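Local coordinates for SusD homolog (Bacteroides thetaiotaomicron, PDB 3SGH), which probably binds sugars at the bacterial surface as a SusD-like outer membrane lipoprotein, helping to capture glycans for uptake, at residues G239-A251 with P295-A307. Residues are numbered along the deposited sequence; the frame is centred on the assembly and turned at random.
Sequences GYAIVSGWPEVRA and PTVYANYSKLFIA
Arg250 reaches from strand 249-251 into the loop 295-307 and ties its turns to Ser244 of helix 239-245, within the alpha-alpha superhelix of this SusD homolog. Its chain bends at chi2 (-70°), which brings the guanidinium round to the carbonyls of the loop. NE and NH2 together grip one oxygen, Ala299 O, side-on: NH2 sits on a lone pair at 2.9 Å, whereas NE, 3.1 Å from the same Ala299 O, lies above the carbonyl plane. NH1 turns back to its own segment, giving an almost straight bond to Ser244 O (176°) and a second to Val249 O. With four bonds to three carbonyls, the group is fixed in rotation and joins Ser244, the strand and the type I turn Tyr298-Tyr301. Lys303 CG lies over one face, toward its rim, the two side chains running alongside each other.

Next to it, Ala251 N donates to Ser302 O at 2.9 Å. Strand 50-52 pairs with 249-251 and supplies Val50, which touches both Val249 and Leu304. Leu304 CD1 also approaches Tyr240 CD1 at 3.7 Å, while Ile306 CG2 meets CD2 of that ring, so the tyrosine rests obliquely against two branched side chains. A buried water joins Ser244 OG and Val249 O to Leu304 N. Ala307 CB and Ser244 CB are a carbon pair only 3.3 Å apart, tighter than usual van der Waals contact.

The rings of Pro247, after a cis peptide bond, and Pro295 meet more loosely, crossing at about a right angle with CG 4.2 Å from Pro295 CB, although Pro295 CB sits 3.2 Å from Pro247 O. The more open side holds the partly exposed Lys303, Ala241 and Ala307; there a second water donates to Ala241 O at 2.6 Å and, weakly, to Ala307 O.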
ATOM      1  N   GLY A 239      12.550  -3.934  -9.675  1.00 15.67           N
ATOM      2  CA  GLY A 239      12.459  -5.260  -9.072  1.00 14.79           C
ATOM      3  C   GLY A 239      11.322  -6.092  -9.593  1.00 14.96           C
ATOM      4  O   GLY A 239      11.441  -7.303  -9.641  1.00 15.71           O
ATOM      5  N   TYR A 240      10.226  -5.453 -10.016  1.00 14.11           N
ATOM      6  CA  TYR A 240       9.086  -6.218 -10.528  1.00 14.43           C
ATOM      7  C   TYR A 240       9.490  -6.999 -11.749  1.00 14.23           C
ATOM      8  O   TYR A 240       9.067  -8.140 -11.901  1.00 14.58           O
ATOM      9  CB  TYR A 240       7.906  -5.331 -10.850  1.00 14.60           C
ATOM     10  CG  TYR A 240       7.055  -4.811  -9.688  1.00 13.48           C
ATOM     11  CD1 TYR A 240       6.210  -5.634  -8.965  1.00 13.27           C
ATOM     12  CD2 TYR A 240       7.074  -3.449  -9.364  1.00 14.84           C
ATOM     13  CE1 TYR A 240       5.422  -5.169  -7.986  1.00 14.32           C
ATOM     14  CE2 TYR A 240       6.255  -2.952  -8.368  1.00 13.72           C
ATOM     15  CZ  TYR A 240       5.418  -3.802  -7.688  1.00 14.59           C
ATOM     16  OH  TYR A 240       4.570  -3.333  -6.703  1.00 14.75           O
ATOM     17  N   ALA A 241      10.299  -6.397 -12.617  1.00 14.94           N
ATOM     18  CA  ALA A 241      10.684  -7.076 -13.851  1.00 15.68           C
ATOM     19  C   ALA A 241      11.528  -8.328 -13.515  1.00 15.09           C
ATOM     20  O   ALA A 241      11.393  -9.368 -14.168  1.00 15.61           O
ATOM     21  CB  ALA A 241      11.414  -6.155 -14.764  1.00 14.76           C
ATOM     22  N   ILE A 242      12.356  -8.224 -12.472  1.00 15.20           N
ATOM     23  CA  ILE A 242      13.163  -9.359 -12.033  1.00 14.74           C
ATOM     24  C   ILE A 242      12.216 -10.460 -11.444  1.00 14.79           C
ATOM     25  O   ILE A 242      12.290 -11.608 -11.879  1.00 15.10           O
ATOM     26  CB  ILE A 242      14.279  -8.941 -11.043  1.00 14.93           C
ATOM     27  CG1 ILE A 242      15.258  -7.959 -11.748  1.00 18.30           C
ATOM     28  CG2 ILE A 242      15.028 -10.238 -10.515  1.00 13.88           C
ATOM     29  CD1 ILE A 242      16.177  -7.137 -10.792  1.00 20.73           C
ATOM     30  N   VAL A 243      11.397 -10.121 -10.449  1.00 14.23           N
ATOM     31  CA  VAL A 243      10.480 -11.088  -9.831  1.00 14.73           C
ATOM     32  C   VAL A 243       9.574 -11.720 -10.894  1.00 13.97           C
ATOM     33  O   VAL A 243       9.388 -12.948 -10.951  1.00 13.99           O
ATOM     34  CB  VAL A 243       9.722 -10.456  -8.670  1.00 14.34           C
ATOM     35  CG1 VAL A 243       8.790 -11.471  -7.986  1.00 15.46           C
ATOM     36  CG2 VAL A 243      10.734  -9.874  -7.648  1.00 14.99           C
ATOM     37  N   SER A 244       9.095 -10.891 -11.813  1.00 13.24           N
ATOM     38  CA  SER A 244       8.158 -11.353 -12.833  1.00 13.59           C
ATOM     39  C   SER A 244       8.836 -12.308 -13.833  1.00 14.21           C
ATOM     40  O   SER A 244       8.190 -13.208 -14.394  1.00 15.37           O
ATOM     41  CB  SER A 244       7.563 -10.155 -13.576  1.00 13.47           C
ATOM     42  OG  SER A 244       6.685 -10.499 -14.630  1.00 16.17           O
ATOM     43  N   GLY A 245      10.123 -12.084 -14.060  1.00 15.13           N
ATOM     44  CA  GLY A 245      10.916 -12.887 -14.967  1.00 16.57           C
ATOM     45  C   GLY A 245      11.247 -14.270 -14.433  1.00 18.12           C
ATOM     46  O   GLY A 245      11.500 -15.184 -15.219  1.00 19.78           O
ATOM     47  N   TRP A 246      11.218 -14.444 -13.120  1.00 16.16           N
ATOM     48  CA  TRP A 246      11.582 -15.724 -12.507  1.00 15.82           C
ATOM     49  C   TRP A 246      10.850 -16.989 -12.973  1.00 18.02           C
ATOM     50  O   TRP A 246      11.536 -17.982 -13.285  1.00 19.16           O
ATOM     51  CB  TRP A 246      11.648 -15.617 -10.982  1.00 16.17           C
ATOM     52  CG  TRP A 246      12.759 -14.766 -10.467  1.00 15.14           C
ATOM     53  CD1 TRP A 246      13.932 -14.449 -11.105  1.00 14.82           C
ATOM     54  CD2 TRP A 246      12.834 -14.170  -9.174  1.00 15.73           C
ATOM     55  NE1 TRP A 246      14.695 -13.635 -10.286  1.00 15.03           N
ATOM     56  CE2 TRP A 246      14.041 -13.482  -9.091  1.00 12.75           C
ATOM     57  CE3 TRP A 246      11.964 -14.133  -8.076  1.00 15.26           C
ATOM     58  CZ2 TRP A 246      14.411 -12.785  -7.961  1.00 18.05           C
ATOM     59  CZ3 TRP A 246      12.332 -13.460  -6.972  1.00 17.75           C
ATOM     60  CH2 TRP A 246      13.549 -12.775  -6.916  1.00 19.14           C
ATOM     61  N   PRO A 247       9.492 -16.988 -13.081  1.00 17.23           N
ATOM     62  CA  PRO A 247       8.504 -15.967 -12.637  1.00 17.65           C
ATOM     63  C   PRO A 247       7.967 -16.279 -11.260  1.00 17.50           C
ATOM     64  O   PRO A 247       7.824 -17.454 -10.937  1.00 20.60           O
ATOM     65  CB  PRO A 247       7.353 -16.122 -13.647  1.00 17.55           C
ATOM     66  CG  PRO A 247       7.404 -17.600 -14.057  1.00 17.94           C
ATOM     67  CD  PRO A 247       8.864 -18.046 -13.895  1.00 18.30           C
ATOM     68  N   GLU A 248       7.677 -15.266 -10.450  1.00 15.65           N
ATOM     69  CA  GLU A 248       7.027 -15.474  -9.170  1.00 15.09           C
ATOM     70  C   GLU A 248       5.931 -14.460  -8.845  1.00 15.34           C
ATOM     71  O   GLU A 248       5.385 -14.511  -7.757  1.00 14.71           O
ATOM     72  CB  GLU A 248       8.062 -15.597  -8.038  1.00 15.13           C
ATOM     73  CG  GLU A 248       8.926 -16.879  -8.169  1.00 16.10           C
ATOM     74  CD  GLU A 248       9.886 -17.125  -7.024  1.00 17.29           C
ATOM     75  OE1 GLU A 248       9.825 -16.419  -5.988  1.00 16.24           O
ATOM     76  OE2 GLU A 248      10.690 -18.074  -7.181  1.00 17.77           O
ATOM     77  N   VAL A 249       5.599 -13.573  -9.796  1.00 13.73           N
ATOM     78  CA  VAL A 249       4.479 -12.657  -9.643  1.00 12.70           C
ATOM     79  C   VAL A 249       3.754 -12.450 -10.949  1.00 13.98           C
ATOM     80  O   VAL A 249       4.377 -12.371 -12.002  1.00 13.43           O
ATOM     81  CB  VAL A 249       4.929 -11.305  -8.971  1.00 11.81           C
ATOM     82  CG1 VAL A 249       5.797 -10.475  -9.961  1.00 12.09           C
ATOM     83  CG2 VAL A 249       3.718 -10.530  -8.415  1.00 12.03           C
ATOM     84  N   ARG A 250       2.408 -12.438 -10.860  1.00 14.16           N
ATOM     85  CA  ARG A 250       1.547 -12.172 -11.994  1.00 13.57           C
ATOM     86  C   ARG A 250       0.404 -11.252 -11.549  1.00 12.75           C
ATOM     87  O   ARG A 250       0.267 -10.944 -10.382  1.00 12.44           O
ATOM     88  CB  ARG A 250       1.007 -13.477 -12.603  1.00 13.41           C
ATOM     89  CG  ARG A 250       2.023 -14.331 -13.372  1.00 11.20           C
ATOM     90  CD  ARG A 250       2.437 -13.698 -14.659  1.00 13.96           C
ATOM     91  NE  ARG A 250       3.434 -14.406 -15.438  1.00 13.18           N
ATOM     92  CZ  ARG A 250       4.764 -14.231 -15.389  1.00 13.25           C
ATOM     93  NH1 ARG A 250       5.319 -13.425 -14.501  1.00 16.89           N
ATOM     94  NH2 ARG A 250       5.551 -14.910 -16.203  1.00 16.76           N
ATOM     95  N   ALA A 251      -0.414 -10.805 -12.484  1.00 13.00           N
ATOM     96  CA  ALA A 251      -1.594 -10.023 -12.168  1.00 14.26           C
ATOM     97  C   ALA A 251      -2.570 -10.901 -11.340  1.00 13.60           C
ATOM     98  O   ALA A 251      -2.715 -12.092 -11.567  1.00 14.28           O
ATOM     99  CB  ALA A 251      -2.251  -9.528 -13.457  1.00 12.36           C
ATOM    100  N   PRO A 295       4.986 -21.737 -10.422  1.00 17.04           N
ATOM    101  CA  PRO A 295       5.385 -20.702 -11.370  1.00 16.61           C
ATOM    102  C   PRO A 295       5.157 -21.028 -12.845  1.00 16.65           C
ATOM    103  O   PRO A 295       4.715 -20.169 -13.571  1.00 16.32           O
ATOM    104  CB  PRO A 295       6.874 -20.508 -11.086  1.00 17.28           C
ATOM    105  CG  PRO A 295       7.035 -20.879  -9.682  1.00 18.83           C
ATOM    106  CD  PRO A 295       6.072 -22.031  -9.460  1.00 16.94           C
ATOM    107  N   THR A 296       5.506 -22.234 -13.282  1.00 17.58           N
ATOM    108  CA  THR A 296       5.421 -22.546 -14.700  1.00 19.48           C
ATOM    109  C   THR A 296       3.971 -22.632 -15.191  1.00 18.82           C
ATOM    110  O   THR A 296       3.686 -22.283 -16.344  1.00 19.63           O
ATOM    111  CB  THR A 296       6.155 -23.849 -15.028  1.00 20.19           C
ATOM    112  OG1 THR A 296       5.520 -24.927 -14.315  1.00 24.30           O
ATOM    113  CG2 THR A 296       7.634 -23.732 -14.622  1.00 21.48           C
ATOM    114  N   VAL A 297       3.074 -23.037 -14.310  1.00 17.62           N
ATOM    115  CA  VAL A 297       1.635 -23.150 -14.621  1.00 17.94           C
ATOM    116  C   VAL A 297       1.037 -21.787 -15.013  1.00 16.93           C
ATOM    117  O   VAL A 297       0.235 -21.710 -15.943  1.00 16.22           O
ATOM    118  CB  VAL A 297       0.879 -23.792 -13.416  1.00 17.37           C
ATOM    119  CG1 VAL A 297      -0.616 -23.652 -13.527  1.00 19.03           C
ATOM    120  CG2 VAL A 297       1.318 -25.294 -13.298  1.00 18.99           C
ATOM    121  N   TYR A 298       1.481 -20.737 -14.312  1.00 16.69           N
ATOM    122  CA  TYR A 298       0.946 -19.403 -14.464  1.00 16.24           C
ATOM    123  C   TYR A 298       1.826 -18.477 -15.304  1.00 16.38           C
ATOM    124  O   TYR A 298       1.575 -17.277 -15.423  1.00 16.62           O
ATOM    125  CB  TYR A 298       0.643 -18.831 -13.086  1.00 15.82           C
ATOM    126  CG  TYR A 298      -0.562 -19.512 -12.423  1.00 14.27           C
ATOM    127  CD1 TYR A 298      -1.835 -19.477 -13.033  1.00 14.11           C
ATOM    128  CD2 TYR A 298      -0.439 -20.169 -11.219  1.00 16.38           C
ATOM    129  CE1 TYR A 298      -2.943 -20.098 -12.428  1.00 16.49           C
ATOM    130  CE2 TYR A 298      -1.557 -20.801 -10.601  1.00 14.23           C
ATOM    131  CZ  TYR A 298      -2.806 -20.740 -11.224  1.00 13.76           C
ATOM    132  OH  TYR A 298      -3.916 -21.321 -10.583  1.00 17.63           O
ATOM    133  N   ALA A 299       2.839 -19.038 -15.947  1.00 16.94           N
ATOM    134  CA  ALA A 299       3.824 -18.227 -16.657  1.00 16.88           C
ATOM    135  C   ALA A 299       3.194 -17.332 -17.731  1.00 15.85           C
ATOM    136  O   ALA A 299       3.656 -16.218 -17.952  1.00 16.84           O
ATOM    137  CB  ALA A 299       4.961 -19.137 -17.269  1.00 17.65           C
ATOM    138  N   ASN A 300       2.159 -17.816 -18.410  1.00 16.19           N
ATOM    139  CA  ASN A 300       1.540 -17.087 -19.518  1.00 16.32           C
ATOM    140  C   ASN A 300       0.189 -16.416 -19.217  1.00 16.20           C
ATOM    141  O   ASN A 300      -0.502 -15.989 -20.142  1.00 16.61           O
ATOM    142  CB  ASN A 300       1.421 -18.022 -20.727  1.00 16.43           C
ATOM    143  CG  ASN A 300       2.741 -18.635 -21.098  1.00 20.25           C
ATOM    144  OD1 ASN A 300       3.744 -17.942 -21.147  1.00 19.86           O
ATOM    145  ND2 ASN A 300       2.756 -19.936 -21.341  1.00 24.00           N
ATOM    146  N   TYR A 301      -0.161 -16.304 -17.937  1.00 15.47           N
ATOM    147  CA  TYR A 301      -1.244 -15.473 -17.524  1.00 15.60           C
ATOM    148  C   TYR A 301      -0.814 -13.991 -17.598  1.00 15.21           C
ATOM    149  O   TYR A 301       0.361 -13.705 -17.815  1.00 14.96           O
ATOM    150  CB  TYR A 301      -1.719 -15.864 -16.107  1.00 14.42           C
ATOM    151  CG  TYR A 301      -2.556 -17.146 -16.041  1.00 15.71           C
ATOM    152  CD1 TYR A 301      -2.075 -18.364 -16.579  1.00 15.25           C
ATOM    153  CD2 TYR A 301      -3.803 -17.172 -15.359  1.00 15.69           C
ATOM    154  CE1 TYR A 301      -2.813 -19.544 -16.506  1.00 18.85           C
ATOM    155  CE2 TYR A 301      -4.520 -18.358 -15.260  1.00 13.99           C
ATOM    156  CZ  TYR A 301      -4.024 -19.531 -15.843  1.00 16.01           C
ATOM    157  OH  TYR A 301      -4.714 -20.698 -15.768  1.00 15.38           O
ATOM    158  N   SER A 302      -1.753 -13.064 -17.419  1.00 14.36           N
ATOM    159  CA  SER A 302      -1.421 -11.644 -17.472  1.00 14.29           C
ATOM    160  C   SER A 302      -0.314 -11.238 -16.491  1.00 14.64           C
ATOM    161  O   SER A 302      -0.375 -11.571 -15.289  1.00 14.13           O
ATOM    162  CB  SER A 302      -2.637 -10.788 -17.219  1.00 13.69           C
ATOM    163  OG  SER A 302      -3.530 -10.884 -18.308  1.00 15.07           O
ATOM    164  N   LYS A 303       0.651 -10.495 -17.020  1.00 15.47           N
ATOM    165  CA  LYS A 303       1.740  -9.953 -16.244  1.00 15.40           C
ATOM    166  C   LYS A 303       1.451  -8.518 -15.853  1.00 16.22           C
ATOM    167  O   LYS A 303       0.588  -7.846 -16.432  1.00 16.76           O
ATOM    168  CB  LYS A 303       3.032  -9.993 -17.039  1.00 15.49           C
ATOM    169  CG  LYS A 303       3.421 -11.382 -17.537  1.00 17.23           C
ATOM    170  CD  LYS A 303       4.706 -11.419 -18.356  1.00 23.62           C
ATOM    171  CE  LYS A 303       4.446 -10.963 -19.812  1.00 29.67           C
ATOM    172  NZ  LYS A 303       5.644 -10.982 -20.777  1.00 30.34           N
ATOM    173  N   LEU A 304       2.174  -8.046 -14.841  1.00 16.03           N
ATOM    174  CA  LEU A 304       2.150  -6.629 -14.497  1.00 15.75           C
ATOM    175  C   LEU A 304       2.904  -5.895 -15.617  1.00 15.63           C
ATOM    176  O   LEU A 304       4.039  -6.267 -15.978  1.00 15.85           O
ATOM    177  CB  LEU A 304       2.848  -6.412 -13.139  1.00 16.27           C
ATOM    178  CG  LEU A 304       2.421  -7.300 -11.958  1.00 18.16           C
ATOM    179  CD1 LEU A 304       3.268  -6.959 -10.739  1.00 17.56           C
ATOM    180  CD2 LEU A 304       0.935  -7.110 -11.645  1.00 17.17           C
ATOM    181  N   PHE A 305       2.281  -4.832 -16.130  1.00 14.86           N
ATOM    182  CA  PHE A 305       2.874  -4.034 -17.191  1.00 14.38           C
ATOM    183  C   PHE A 305       4.279  -3.515 -16.816  1.00 14.78           C
ATOM    184  O   PHE A 305       5.199  -3.486 -17.637  1.00 13.60           O
ATOM    185  CB  PHE A 305       1.980  -2.875 -17.572  1.00 14.98           C
ATOM    186  CG  PHE A 305       2.518  -2.110 -18.760  1.00 16.85           C
ATOM    187  CD1 PHE A 305       3.367  -1.031 -18.577  1.00 20.68           C
ATOM    188  CD2 PHE A 305       2.248  -2.549 -20.052  1.00 21.69           C
ATOM    189  CE1 PHE A 305       3.939  -0.374 -19.682  1.00 20.80           C
ATOM    190  CE2 PHE A 305       2.782  -1.914 -21.147  1.00 23.43           C
ATOM    191  CZ  PHE A 305       3.643  -0.797 -20.972  1.00 22.38           C
ATOM    192  N   ILE A 306       4.450  -3.100 -15.574  1.00 14.59           N
ATOM    193  CA  ILE A 306       5.724  -2.488 -15.126  1.00 16.13           C
ATOM    194  C   ILE A 306       6.876  -3.488 -15.249  1.00 16.36           C
ATOM    195  O   ILE A 306       8.007  -3.076 -15.443  1.00 18.57           O
ATOM    196  CB  ILE A 306       5.619  -1.945 -13.669  1.00 14.74           C
ATOM    197  CG1 ILE A 306       6.786  -0.989 -13.334  1.00 18.13           C
ATOM    198  CG2 ILE A 306       5.494  -3.117 -12.674  1.00 16.06           C
ATOM    199  CD1 ILE A 306       6.549  -0.247 -11.965  1.00 18.68           C
ATOM    200  N   ALA A 307       6.578  -4.792 -15.224  1.00 16.92           N
ATOM    201  CA  ALA A 307       7.575  -5.858 -15.429  1.00 15.98           C
ATOM    202  C   ALA A 307       8.071  -5.952 -16.875  1.00 16.44           C
ATOM    203  O   ALA A 307       9.124  -6.598 -17.100  1.00 15.75           O
ATOM    204  CB  ALA A 307       7.038  -7.261 -14.996  1.00 16.56           C
TER
HETATM  205  O   HOH W   1      10.522  -9.614 -16.572  1.00 22.53           O
HETATM  206  O   HOH W   2       4.091 -10.081 -13.802  1.00 12.90           O